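Local coordinates for Rho GTPase-activating protein 5 (Homo sapiens, PDB 5U4V) that probably switches off Rho-family GTPases by speeding their GTP hydrolysis, and carries the pseudoGTPase domain modelled here, at residues Leu14-Leu19 against Leu81-Glu86; Ile126-Gly131 against Cys140-Val145; Gly70-Phe75 against Lys160-Gly165. All blocks are in the same frame, centred on the assembly; numbering follows the deposited sequence.

Contact 1: residues Leu14-Leu19 against Leu81-Glu86; sequences LGKDGL and LSFIGE
Lys16 lays the aliphatic part of its side chain over one face of the Phe83 ring, and this overlap is the centre of the contact between the loop 14-19 and helix 78-96. Lys16 CB makes a CH-pi contact, 4.2 Å from the centroid of the Phe83 ring and 21° off the ring normal, toward the rim. Because the lysine has CG anti to its backbone nitrogen (chi1 -156°) and stays extended beyond it, the chain runs on across the ring until Lys16 CD lies 3.8 Å from Phe83 CB.

The inner part of the contact is buried. Phe83 swings its ring off the helix toward the loop, and its CE1 meets two partners that approach obliquely: the backbone oxygen Gly15 O at 3.6 Å and the methyl Leu14 CD2 at 3.9 Å. Leu14, at the end of strand 8-14, also packs on Cys71 of the neighbouring strand 69-75. The two segments meet here by packing, with no hydrogen bond between them, while Leu14 is fixed in the sheet by backbone hydrogen bonds to Phe72 and Val74.

Toward solvent the contact thins out. The ammonium group of Lys16 continues past Phe83 to a salt bridge with Glu79, one turn back on the same helix, adding a charged tie at the rim. Beyond it the loop makes a type I' turn from Lys16 to Leu19, closed by Leu19 N to Lys16 O at 3.3 Å; Asp17 and Gly18 on this turn are exposed. Gly18 is the N-cap of helix 19-28. A loop joining the first strand to the first helix occupies the place of the P-loop in Ras-like G domains, here in a pseudoGTPase.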
ATOM      1  N   LEU A  14      -1.491   5.748   0.545  1.00 44.36           N
ATOM      2  CA  LEU A  14      -0.845   6.830   1.289  1.00 44.20           C
ATOM      3  C   LEU A  14       0.552   7.080   0.797  1.00 45.43           C
ATOM      4  O   LEU A  14       1.296   6.135   0.467  1.00 46.45           O
ATOM      5  CB  LEU A  14      -0.758   6.476   2.738  1.00 46.13           C
ATOM      6  CG  LEU A  14      -1.959   6.826   3.593  1.00 47.82           C
ATOM      7  CD1 LEU A  14      -1.942   5.913   4.806  1.00 48.92           C
ATOM      8  CD2 LEU A  14      -1.842   8.292   4.024  1.00 48.11           C
ATOM      9  N   GLY A  15       0.919   8.348   0.721  1.00 45.83           N
ATOM     10  CA  GLY A  15       2.242   8.715   0.256  1.00 50.29           C
ATOM     11  C   GLY A  15       2.400  10.186   0.503  1.00 56.25           C
ATOM     12  O   GLY A  15       1.416  10.929   0.583  1.00 64.06           O
ATOM     13  N   LYS A  16       3.636  10.604   0.664  1.00 56.42           N
ATOM     14  CA  LYS A  16       3.952  12.004   0.798  1.00 53.93           C
ATOM     15  C   LYS A  16       4.636  12.438  -0.486  1.00 54.36           C
ATOM     16  O   LYS A  16       5.285  11.630  -1.150  1.00 52.63           O
ATOM     17  CB  LYS A  16       4.837  12.242   2.027  1.00 51.37           C
ATOM     18  CG  LYS A  16       4.729  13.668   2.551  1.00 52.38           C
ATOM     19  CD  LYS A  16       5.649  13.956   3.715  1.00 52.01           C
ATOM     20  CE  LYS A  16       5.374  15.355   4.247  1.00 55.09           C
ATOM     21  NZ  LYS A  16       6.334  15.761   5.328  1.00 55.22           N
ATOM     22  N   ASP A  17       4.469  13.714  -0.823  1.00 59.59           N
ATOM     23  CA  ASP A  17       5.110  14.328  -2.000  1.00 62.77           C
ATOM     24  C   ASP A  17       4.793  13.559  -3.288  1.00 59.36           C
ATOM     25  O   ASP A  17       5.690  13.094  -3.998  1.00 59.56           O
ATOM     26  CB  ASP A  17       6.637  14.488  -1.787  1.00 66.64           C
ATOM     27  CG  ASP A  17       7.024  15.776  -1.059  1.00 71.78           C
ATOM     28  OD1 ASP A  17       6.189  16.405  -0.373  1.00 74.89           O
ATOM     29  OD2 ASP A  17       8.214  16.193  -1.197  1.00 75.02           O
ATOM     30  N   GLY A  18       3.500  13.405  -3.553  1.00 57.46           N
ATOM     31  CA  GLY A  18       3.012  12.850  -4.827  1.00 56.56           C
ATOM     32  C   GLY A  18       3.304  11.365  -5.011  1.00 53.20           C
ATOM     33  O   GLY A  18       3.004  10.783  -6.057  1.00 51.48           O
ATOM     34  N   LEU A  19       3.925  10.768  -3.991  1.00 50.96           N
ATOM     35  CA  LEU A  19       4.366   9.377  -4.055  1.00 49.32           C
ATOM     36  C   LEU A  19       3.177   8.413  -4.266  1.00 44.66           C
ATOM     37  O   LEU A  19       3.263   7.447  -4.998  1.00 41.94           O
ATOM     38  CB  LEU A  19       5.105   9.030  -2.780  1.00 49.48           C
ATOM     39  CG  LEU A  19       6.082   7.866  -2.832  1.00 50.49           C
ATOM     40  CD1 LEU A  19       7.112   8.086  -3.901  1.00 49.53           C
ATOM     41  CD2 LEU A  19       6.792   7.811  -1.475  1.00 53.36           C
ATOM     42  N   LEU A  81       8.603   7.810   5.409  1.00 46.21           N
ATOM     43  CA  LEU A  81       8.354   6.767   6.420  1.00 46.64           C
ATOM     44  C   LEU A  81       7.642   7.289   7.668  1.00 48.32           C
ATOM     45  O   LEU A  81       6.759   6.642   8.197  1.00 48.98           O
ATOM     46  CB  LEU A  81       9.638   6.072   6.818  1.00 46.53           C
ATOM     47  CG  LEU A  81       9.273   4.809   7.627  1.00 47.53           C
ATOM     48  CD1 LEU A  81       8.405   3.807   6.858  1.00 46.26           C
ATOM     49  CD2 LEU A  81      10.456   4.125   8.271  1.00 45.79           C
ATOM     50  N   SER A  82       8.045   8.475   8.115  1.00 51.20           N
ATOM     51  CA  SER A  82       7.486   9.114   9.320  1.00 51.73           C
ATOM     52  C   SER A  82       6.061   9.600   9.115  1.00 51.20           C
ATOM     53  O   SER A  82       5.215   9.372   9.975  1.00 50.60           O
ATOM     54  CB  SER A  82       8.372  10.285   9.778  1.00 54.65           C
ATOM     55  OG  SER A  82       8.502  11.252   8.752  1.00 57.07           O
ATOM     56  N   PHE A  83       5.810  10.275   7.988  1.00 51.37           N
ATOM     57  CA  PHE A  83       4.463  10.662   7.575  1.00 52.02           C
ATOM     58  C   PHE A  83       3.507   9.463   7.650  1.00 50.71           C
ATOM     59  O   PHE A  83       2.431   9.582   8.176  1.00 54.54           O
ATOM     60  CB  PHE A  83       4.522  11.266   6.159  1.00 53.96           C
ATOM     61  CG  PHE A  83       3.186  11.464   5.521  1.00 55.20           C
ATOM     62  CD1 PHE A  83       2.585  10.440   4.787  1.00 53.79           C
ATOM     63  CD2 PHE A  83       2.520  12.673   5.654  1.00 59.17           C
ATOM     64  CE1 PHE A  83       1.335  10.607   4.209  1.00 55.15           C
ATOM     65  CE2 PHE A  83       1.254  12.856   5.092  1.00 60.14           C
ATOM     66  CZ  PHE A  83       0.660  11.818   4.367  1.00 58.49           C
ATOM     67  N   ILE A  84       3.918   8.321   7.116  1.00 49.00           N
ATOM     68  CA  ILE A  84       3.150   7.095   7.161  1.00 50.24           C
ATOM     69  C   ILE A  84       2.914   6.642   8.598  1.00 52.00           C
ATOM     70  O   ILE A  84       1.768   6.349   8.985  1.00 49.63           O
ATOM     71  CB  ILE A  84       3.855   5.941   6.418  1.00 49.49           C
ATOM     72  CG1 ILE A  84       3.825   6.155   4.898  1.00 49.85           C
ATOM     73  CG2 ILE A  84       3.205   4.614   6.758  1.00 48.54           C
ATOM     74  CD1 ILE A  84       4.554   5.048   4.179  1.00 48.76           C
ATOM     75  N   GLY A  85       4.008   6.556   9.367  1.00 52.37           N
ATOM     76  CA  GLY A  85       3.911   6.252  10.800  1.00 56.55           C
ATOM     77  C   GLY A  85       2.962   7.238  11.460  1.00 59.93           C
ATOM     78  O   GLY A  85       1.918   6.869  12.041  1.00 59.78           O
ATOM     79  N   GLU A  86       3.303   8.509  11.280  1.00 61.88           N
ATOM     80  CA  GLU A  86       2.571   9.590  11.874  1.00 65.28           C
ATOM     81  C   GLU A  86       1.124   9.546  11.444  1.00 66.85           C
ATOM     82  O   GLU A  86       0.241   9.832  12.233  1.00 69.44           O
ATOM     83  CB  GLU A  86       3.225  10.939  11.515  1.00 67.20           C
ATOM     84  CG  GLU A  86       2.485  12.186  11.982  1.00 72.90           C
ATOM     85  CD  GLU A  86       3.409  13.383  12.162  1.00 75.32           C
ATOM     86  OE1 GLU A  86       4.535  13.171  12.661  1.00 74.96           O
ATOM     87  OE2 GLU A  86       3.000  14.527  11.831  1.00 76.66           O
TER

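Contact 2: residues Ile126-Gly131 against Cys140-Val145; sequences ILRHQG and CPFVDV
Arg128 turns one face of its guanidinium toward Asp144, whose carboxylate stands almost upright on it, the two planes 85° apart. Asp144 OD2 lies 3.0 Å above the guanidinium plane, offset toward the rim, and 3.2 Å from Arg128 NH1. This is a salt bridge by charge alone: no N-H is aimed at the oxygen. The arginine reaches this position by bending at chi2 and chi3, which brings the group back over the strand instead of letting it run straight out from the helix.

Phe142 meets the same side chain differently. Arg128 NE comes to the ring's edge, near its plane, 3.8 Å from Phe142 CE2, and the guanidinium is tilted 54° to the ring, so there is no face-to-face stack. The ring's face is approached by the backbone instead, with Gly131 O 4.5 Å from Phe142 CD1. Phe142 also packs on Ala135 of helix 124-138 and on Leu111 and Leu113 of the adjoining strand.

Helix 126-131 and strand 142-145 run nearly antiparallel, their axes 10.0 Å apart at closest. With no hydrogen bond between them, the pairing rests on Phe142 set against the helix backbone and the arginine chain, and on an outer ion pair that is electrostatic and weakly directional, and whose exposed arginine may owe part of its pose to a crystal neighbour.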
ATOM      1  N   ILE A 126      18.645   1.385   6.604  1.00 79.25           N
ATOM      2  CA  ILE A 126      17.877   1.925   7.709  1.00 77.28           C
ATOM      3  C   ILE A 126      16.394   2.047   7.366  1.00 70.99           C
ATOM      4  O   ILE A 126      15.541   1.786   8.216  1.00 68.73           O
ATOM      5  CB  ILE A 126      18.482   3.242   8.254  1.00 83.33           C
ATOM      6  CG1 ILE A 126      17.993   3.459   9.683  1.00 83.14           C
ATOM      7  CG2 ILE A 126      18.193   4.436   7.329  1.00 83.75           C
ATOM      8  CD1 ILE A 126      18.943   4.277  10.528  1.00 91.45           C
ATOM      9  N   LEU A 127      16.098   2.417   6.120  1.00 69.26           N
ATOM     10  CA  LEU A 127      14.732   2.415   5.629  1.00 64.13           C
ATOM     11  C   LEU A 127      14.082   1.046   5.840  1.00 61.45           C
ATOM     12  O   LEU A 127      13.020   0.951   6.485  1.00 60.99           O
ATOM     13  CB  LEU A 127      14.679   2.884   4.168  1.00 60.97           C
ATOM     14  CG  LEU A 127      14.931   4.371   3.907  1.00 62.61           C
ATOM     15  CD1 LEU A 127      15.351   4.665   2.465  1.00 61.65           C
ATOM     16  CD2 LEU A 127      13.697   5.183   4.292  1.00 61.50           C
ATOM     17  N   ARG A 128      14.731  -0.007   5.341  1.00 63.28           N
ATOM     18  CA  ARG A 128      14.174  -1.375   5.413  1.00 61.78           C
ATOM     19  C   ARG A 128      13.935  -1.786   6.856  1.00 62.18           C
ATOM     20  O   ARG A 128      12.875  -2.328   7.168  1.00 56.60           O
ATOM     21  CB  ARG A 128      15.080  -2.412   4.753  1.00 65.89           C
ATOM     22  CG  ARG A 128      14.819  -2.638   3.269  1.00 68.86           C
ATOM     23  CD  ARG A 128      15.088  -4.090   2.817  1.00 70.40           C
ATOM     24  NE  ARG A 128      14.047  -5.014   3.295  1.00 71.52           N
ATOM     25  CZ  ARG A 128      13.834  -6.259   2.863  1.00 73.46           C
ATOM     26  NH1 ARG A 128      14.601  -6.809   1.927  1.00 77.49           N
ATOM     27  NH2 ARG A 128      12.833  -6.959   3.383  1.00 71.69           N
ATOM     28  N   HIS A 129      14.911  -1.510   7.736  1.00 64.29           N
ATOM     29  CA  HIS A 129      14.777  -1.903   9.125  1.00 65.17           C
ATOM     30  C   HIS A 129      13.618  -1.188   9.835  1.00 63.85           C
ATOM     31  O   HIS A 129      12.833  -1.827  10.553  1.00 61.15           O
ATOM     32  CB  HIS A 129      16.079  -1.685   9.875  1.00 71.98           C
ATOM     33  CG  HIS A 129      16.044  -2.171  11.286  1.00 75.49           C
ATOM     34  ND1 HIS A 129      15.668  -1.360  12.337  1.00 77.10           N
ATOM     35  CD2 HIS A 129      16.327  -3.384  11.823  1.00 77.41           C
ATOM     36  CE1 HIS A 129      15.739  -2.052  13.461  1.00 80.62           C
ATOM     37  NE2 HIS A 129      16.127  -3.284  13.176  1.00 80.06           N
ATOM     38  N   GLN A 130      13.503   0.119   9.655  1.00 64.33           N
ATOM     39  CA  GLN A 130      12.418   0.838  10.304  1.00 65.45           C
ATOM     40  C   GLN A 130      11.070   0.543   9.664  1.00 61.24           C
ATOM     41  O   GLN A 130      10.040   0.463  10.362  1.00 61.38           O
ATOM     42  CB  GLN A 130      12.705   2.342  10.356  1.00 69.30           C
ATOM     43  CG  GLN A 130      13.951   2.728  11.143  1.00 73.96           C
ATOM     44  CD  GLN A 130      13.785   2.608  12.643  1.00 77.75           C
ATOM     45  OE1 GLN A 130      13.097   3.418  13.277  1.00 82.66           O
ATOM     46  NE2 GLN A 130      14.428   1.606  13.227  1.00 79.34           N
ATOM     47  N   GLY A 131      11.080   0.330   8.345  1.00 57.56           N
ATOM     48  CA  GLY A 131       9.851  -0.040   7.670  1.00 54.63           C
ATOM     49  C   GLY A 131       9.378  -1.420   8.115  1.00 55.13           C
ATOM     50  O   GLY A 131       8.173  -1.659   8.271  1.00 55.62           O
ATOM     51  N   CYS A 140       1.508  -6.471   8.726  1.00 43.33           N
ATOM     52  CA  CYS A 140       1.177  -6.286   7.339  1.00 42.40           C
ATOM     53  C   CYS A 140       2.389  -6.639   6.490  1.00 40.16           C
ATOM     54  O   CYS A 140       3.525  -6.513   6.961  1.00 41.39           O
ATOM     55  CB  CYS A 140       0.745  -4.853   7.061  1.00 42.34           C
ATOM     56  SG  CYS A 140       2.030  -3.603   7.275  1.00 46.94           S
ATOM     57  N   PRO A 141       2.152  -7.095   5.255  1.00 37.21           N
ATOM     58  CA  PRO A 141       3.284  -7.357   4.375  1.00 37.66           C
ATOM     59  C   PRO A 141       4.099  -6.096   4.120  1.00 37.06           C
ATOM     60  O   PRO A 141       3.563  -4.996   4.033  1.00 34.19           O
ATOM     61  CB  PRO A 141       2.642  -7.827   3.072  1.00 36.14           C
ATOM     62  CG  PRO A 141       1.318  -8.388   3.504  1.00 37.27           C
ATOM     63  CD  PRO A 141       0.874  -7.470   4.628  1.00 37.68           C
ATOM     64  N   PHE A 142       5.412  -6.278   4.054  1.00 37.84           N
ATOM     65  CA  PHE A 142       6.295  -5.221   3.629  1.00 36.60           C
ATOM     66  C   PHE A 142       6.986  -5.615   2.329  1.00 36.79           C
ATOM     67  O   PHE A 142       7.712  -6.598   2.290  1.00 38.21           O
ATOM     68  CB  PHE A 142       7.307  -4.915   4.731  1.00 37.01           C
ATOM     69  CG  PHE A 142       8.341  -3.937   4.326  1.00 38.14           C
ATOM     70  CD1 PHE A 142       7.985  -2.688   3.895  1.00 37.47           C
ATOM     71  CD2 PHE A 142       9.689  -4.274   4.362  1.00 42.96           C
ATOM     72  CE1 PHE A 142       8.939  -1.739   3.568  1.00 41.11           C
ATOM     73  CE2 PHE A 142      10.672  -3.338   4.020  1.00 42.85           C
ATOM     74  CZ  PHE A 142      10.293  -2.067   3.602  1.00 42.58           C
ATOM     75  N   VAL A 143       6.763  -4.809   1.290  1.00 37.67           N
ATOM     76  CA  VAL A 143       7.333  -5.020  -0.051  1.00 40.30           C
ATOM     77  C   VAL A 143       8.271  -3.917  -0.521  1.00 42.88           C
ATOM     78  O   VAL A 143       7.969  -2.742  -0.378  1.00 43.74           O
ATOM     79  CB  VAL A 143       6.206  -5.248  -1.108  1.00 40.39           C
ATOM     80  CG1 VAL A 143       6.810  -5.610  -2.460  1.00 40.81           C
ATOM     81  CG2 VAL A 143       5.240  -6.372  -0.693  1.00 35.87           C
ATOM     82  N   ASP A 144       9.408  -4.288  -1.099  1.00 49.76           N
ATOM     83  CA  ASP A 144      10.292  -3.325  -1.776  1.00 54.87           C
ATOM     84  C   ASP A 144      10.029  -3.280  -3.278  1.00 54.64           C
ATOM     85  O   ASP A 144      10.093  -4.315  -3.948  1.00 57.03           O
ATOM     86  CB  ASP A 144      11.769  -3.690  -1.578  1.00 63.76           C
ATOM     87  CG  ASP A 144      12.148  -3.881  -0.132  1.00 66.68           C
ATOM     88  OD1 ASP A 144      11.561  -3.250   0.765  1.00 71.18           O
ATOM     89  OD2 ASP A 144      13.062  -4.674   0.110  1.00 71.39           O
ATOM     90  N   VAL A 145       9.768  -2.081  -3.810  1.00 54.12           N
ATOM     91  CA  VAL A 145       9.556  -1.893  -5.252  1.00 53.28           C
ATOM     92  C   VAL A 145      10.573  -0.948  -5.873  1.00 55.32           C
ATOM     93  O   VAL A 145      10.425   0.284  -5.811  1.00 52.85           O
ATOM     94  CB  VAL A 145       8.119  -1.436  -5.605  1.00 50.55           C
ATOM     95  CG1 VAL A 145       7.900  -1.527  -7.105  1.00 50.76           C
ATOM     96  CG2 VAL A 145       7.094  -2.283  -4.857  1.00 47.80           C
TER

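Contact 3: residues Gly70-Phe75 against Lys160-Gly165; sequences GCFCVF and KQALRG
Strand 70-75 and helix 160-165 come nearest at Phe72 and Ala162, whose CA atoms are 8.1 Å apart, and one aromatic ring spans the gap. Phe72 leaves the strand with CG beside its backbone nitrogen (chi1 -84°), and the ring then reaches over to the helix with its far edge leading. Ala162 O lies at that edge, in the plane of the ring, 3.2 Å from Phe72 CE1. The carbonyl thus faces ring C-H groups, a polar touch inside an otherwise apolar contact, and no hydrogen bond crosses between the segments.

The tip of the ring is held by two aliphatic groups. Ala162 CB, which points at the strand, packs 3.8 Å from Phe72 CZ. Leu163 begins by heading away from the strand, yet its branch turns back: Leu163 CD2 comes within 3.6 Å of Phe72 CZ and touches CE2 as well, the leucine lying at about a right angle to the phenylalanine. The ring therefore enters between a short side chain and a long one on consecutive residues of the helix. All three residues are buried.

Further out, Arg164 on the same turn forms a salt bridge with Asp39. Strand 69-75 lies inside the sheet, hydrogen-bonded to Phe12 of strand 8-14 on one flank and to Thr110 of strand 109-114 on the other. Phe72 is on the face covered by helix 156-173 and helix 19-28, where it also meets Ile13, Ile112 and Leu23, whereas Cys73 and Phe75 pack against helix 78-96 on the opposite face.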
ATOM      1  N   GLY A  70      -8.523  -1.878   1.325  1.00 57.20           N
ATOM      2  CA  GLY A  70      -7.233  -2.061   1.959  1.00 55.13           C
ATOM      3  C   GLY A  70      -6.413  -0.816   1.683  1.00 52.68           C
ATOM      4  O   GLY A  70      -6.873   0.105   0.982  1.00 50.94           O
ATOM      5  N   CYS A  71      -5.191  -0.786   2.191  1.00 60.79           N
ATOM      6  CA  CYS A  71      -4.404   0.425   2.087  1.00 58.28           C
ATOM      7  C   CYS A  71      -2.923   0.221   1.804  1.00 54.91           C
ATOM      8  O   CYS A  71      -2.179  -0.241   2.653  1.00 54.64           O
ATOM      9  CB  CYS A  71      -4.608   1.256   3.342  1.00 58.05           C
ATOM     10  SG  CYS A  71      -3.732   2.824   3.285  1.00 60.67           S
ATOM     11  N   PHE A  72      -2.512   0.589   0.598  1.00 54.39           N
ATOM     12  CA  PHE A  72      -1.101   0.726   0.259  1.00 50.83           C
ATOM     13  C   PHE A  72      -0.442   1.895   0.952  1.00 47.57           C
ATOM     14  O   PHE A  72      -0.985   2.993   0.970  1.00 46.96           O
ATOM     15  CB  PHE A  72      -0.918   0.901  -1.235  1.00 52.95           C
ATOM     16  CG  PHE A  72      -0.900  -0.373  -1.995  1.00 54.78           C
ATOM     17  CD1 PHE A  72      -0.802  -1.593  -1.334  1.00 54.89           C
ATOM     18  CD2 PHE A  72      -0.953  -0.350  -3.391  1.00 56.94           C
ATOM     19  CE1 PHE A  72      -0.786  -2.784  -2.056  1.00 58.07           C
ATOM     20  CE2 PHE A  72      -0.941  -1.549  -4.122  1.00 58.80           C
ATOM     21  CZ  PHE A  72      -0.852  -2.765  -3.451  1.00 59.54           C
ATOM     22  N   CYS A  73       0.732   1.652   1.538  1.00 45.05           N
ATOM     23  CA  CYS A  73       1.503   2.735   2.127  1.00 43.25           C
ATOM     24  C   CYS A  73       2.907   2.735   1.565  1.00 41.99           C
ATOM     25  O   CYS A  73       3.671   1.788   1.751  1.00 42.02           O
ATOM     26  CB  CYS A  73       1.519   2.627   3.659  1.00 43.71           C
ATOM     27  SG  CYS A  73      -0.108   2.377   4.417  1.00 47.50           S
ATOM     28  N   VAL A  74       3.236   3.809   0.872  1.00 41.24           N
ATOM     29  CA  VAL A  74       4.449   3.945   0.067  1.00 39.53           C
ATOM     30  C   VAL A  74       5.294   5.048   0.708  1.00 39.72           C
ATOM     31  O   VAL A  74       4.788   6.061   1.158  1.00 39.18           O
ATOM     32  CB  VAL A  74       4.126   4.349  -1.407  1.00 40.58           C
ATOM     33  CG1 VAL A  74       5.321   4.229  -2.341  1.00 40.10           C
ATOM     34  CG2 VAL A  74       2.974   3.561  -1.925  1.00 42.32           C
ATOM     35  N   PHE A  75       6.593   4.816   0.740  1.00 40.99           N
ATOM     36  CA  PHE A  75       7.572   5.751   1.271  1.00 42.08           C
ATOM     37  C   PHE A  75       8.901   5.470   0.564  1.00 43.75           C
ATOM     38  O   PHE A  75       9.143   4.329   0.098  1.00 41.44           O
ATOM     39  CB  PHE A  75       7.713   5.580   2.796  1.00 41.20           C
ATOM     40  CG  PHE A  75       8.219   4.233   3.214  1.00 40.86           C
ATOM     41  CD1 PHE A  75       7.373   3.122   3.215  1.00 38.97           C
ATOM     42  CD2 PHE A  75       9.590   4.044   3.535  1.00 40.58           C
ATOM     43  CE1 PHE A  75       7.878   1.880   3.557  1.00 39.90           C
ATOM     44  CE2 PHE A  75      10.057   2.797   3.867  1.00 39.53           C
ATOM     45  CZ  PHE A  75       9.208   1.729   3.898  1.00 39.15           C
ATOM     46  N   LYS A 160       2.779  -6.402  -8.198  1.00 40.82           N
ATOM     47  CA  LYS A 160       1.930  -7.573  -8.155  1.00 40.32           C
ATOM     48  C   LYS A 160       1.971  -8.246  -6.808  1.00 38.28           C
ATOM     49  O   LYS A 160       0.924  -8.636  -6.317  1.00 35.98           O
ATOM     50  CB  LYS A 160       2.295  -8.543  -9.284  1.00 43.52           C
ATOM     51  CG  LYS A 160       1.774  -8.086 -10.624  1.00 45.48           C
ATOM     52  CD  LYS A 160       2.489  -8.808 -11.785  1.00 48.61           C
ATOM     53  CE  LYS A 160       2.036  -8.275 -13.138  1.00 49.57           C
ATOM     54  NZ  LYS A 160       3.101  -8.370 -14.171  1.00 54.04           N
ATOM     55  N   GLN A 161       3.176  -8.370  -6.224  1.00 38.17           N
ATOM     56  CA  GLN A 161       3.333  -8.961  -4.922  1.00 38.49           C
ATOM     57  C   GLN A 161       2.576  -8.143  -3.894  1.00 36.93           C
ATOM     58  O   GLN A 161       1.845  -8.688  -3.073  1.00 36.23           O
ATOM     59  CB  GLN A 161       4.812  -9.033  -4.522  1.00 40.88           C
ATOM     60  CG  GLN A 161       5.634 -10.101  -5.216  1.00 43.10           C
ATOM     61  CD  GLN A 161       7.127 -10.010  -4.836  1.00 46.01           C
ATOM     62  OE1 GLN A 161       7.517  -9.278  -3.901  1.00 43.30           O
ATOM     63  NE2 GLN A 161       7.982 -10.773  -5.549  1.00 49.15           N
ATOM     64  N   ALA A 162       2.789  -6.834  -3.952  1.00 37.56           N
ATOM     65  CA  ALA A 162       2.106  -5.866  -3.081  1.00 38.65           C
ATOM     66  C   ALA A 162       0.607  -6.001  -3.219  1.00 38.34           C
ATOM     67  O   ALA A 162      -0.124  -5.951  -2.217  1.00 37.80           O
ATOM     68  CB  ALA A 162       2.522  -4.448  -3.451  1.00 38.35           C
ATOM     69  N   LEU A 163       0.169  -6.156  -4.468  1.00 37.83           N
ATOM     70  CA  LEU A 163      -1.246  -6.289  -4.783  1.00 38.42           C
ATOM     71  C   LEU A 163      -1.812  -7.587  -4.245  1.00 40.40           C
ATOM     72  O   LEU A 163      -2.889  -7.582  -3.633  1.00 40.52           O
ATOM     73  CB  LEU A 163      -1.479  -6.192  -6.266  1.00 39.69           C
ATOM     74  CG  LEU A 163      -1.528  -4.762  -6.797  1.00 40.84           C
ATOM     75  CD1 LEU A 163      -1.501  -4.825  -8.337  1.00 42.85           C
ATOM     76  CD2 LEU A 163      -2.775  -4.009  -6.272  1.00 38.67           C
ATOM     77  N   ARG A 164      -1.070  -8.687  -4.412  1.00 41.64           N
ATOM     78  CA  ARG A 164      -1.551  -9.920  -3.867  1.00 43.71           C
ATOM     79  C   ARG A 164      -1.468  -9.947  -2.353  1.00 42.65           C
ATOM     80  O   ARG A 164      -2.264 -10.612  -1.693  1.00 43.83           O
ATOM     81  CB  ARG A 164      -0.916 -11.112  -4.540  1.00 48.36           C
ATOM     82  CG  ARG A 164       0.552 -11.294  -4.299  1.00 51.56           C
ATOM     83  CD  ARG A 164       0.978 -12.641  -4.865  1.00 55.52           C
ATOM     84  NE  ARG A 164       0.893 -12.685  -6.308  1.00 55.64           N
ATOM     85  CZ  ARG A 164       1.876 -12.371  -7.136  1.00 59.27           C
ATOM     86  NH1 ARG A 164       3.054 -11.985  -6.685  1.00 57.28           N
ATOM     87  NH2 ARG A 164       1.687 -12.490  -8.451  1.00 66.82           N
ATOM     88  N   GLY A 165      -0.545  -9.162  -1.800  1.00 39.92           N
ATOM     89  CA  GLY A 165      -0.530  -8.917  -0.373  1.00 39.19           C
ATOM     90  C   GLY A 165      -1.909  -8.449   0.124  1.00 41.52           C
ATOM     91  O   GLY A 165      -2.564  -9.163   0.913  1.00 42.60           O
TER

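In the fold
Contact 3 lies about 3 Å from the chain's centre and is wholly buried; contacts 1 and 2, each about 11 Å out, are only partly so. The difference shows in their chemistry: contact 3 is mainly hydrocarbon packing round one ring, with a backbone carbonyl at its edge, whereas the other two set an aromatic beside a basic side chain that ends in a salt bridge. Strand 69-75 ties them together. It bonds to Leu14 of contact 1 through Phe72 and Val74, and Phe75 packs on Phe142 and Gly131 of contact 2. Leu81 on helix 78-96 also touches Gln130. Helices 78-96 and 124-138 cover one sheet face, and helices 19-28 and 156-173 the other.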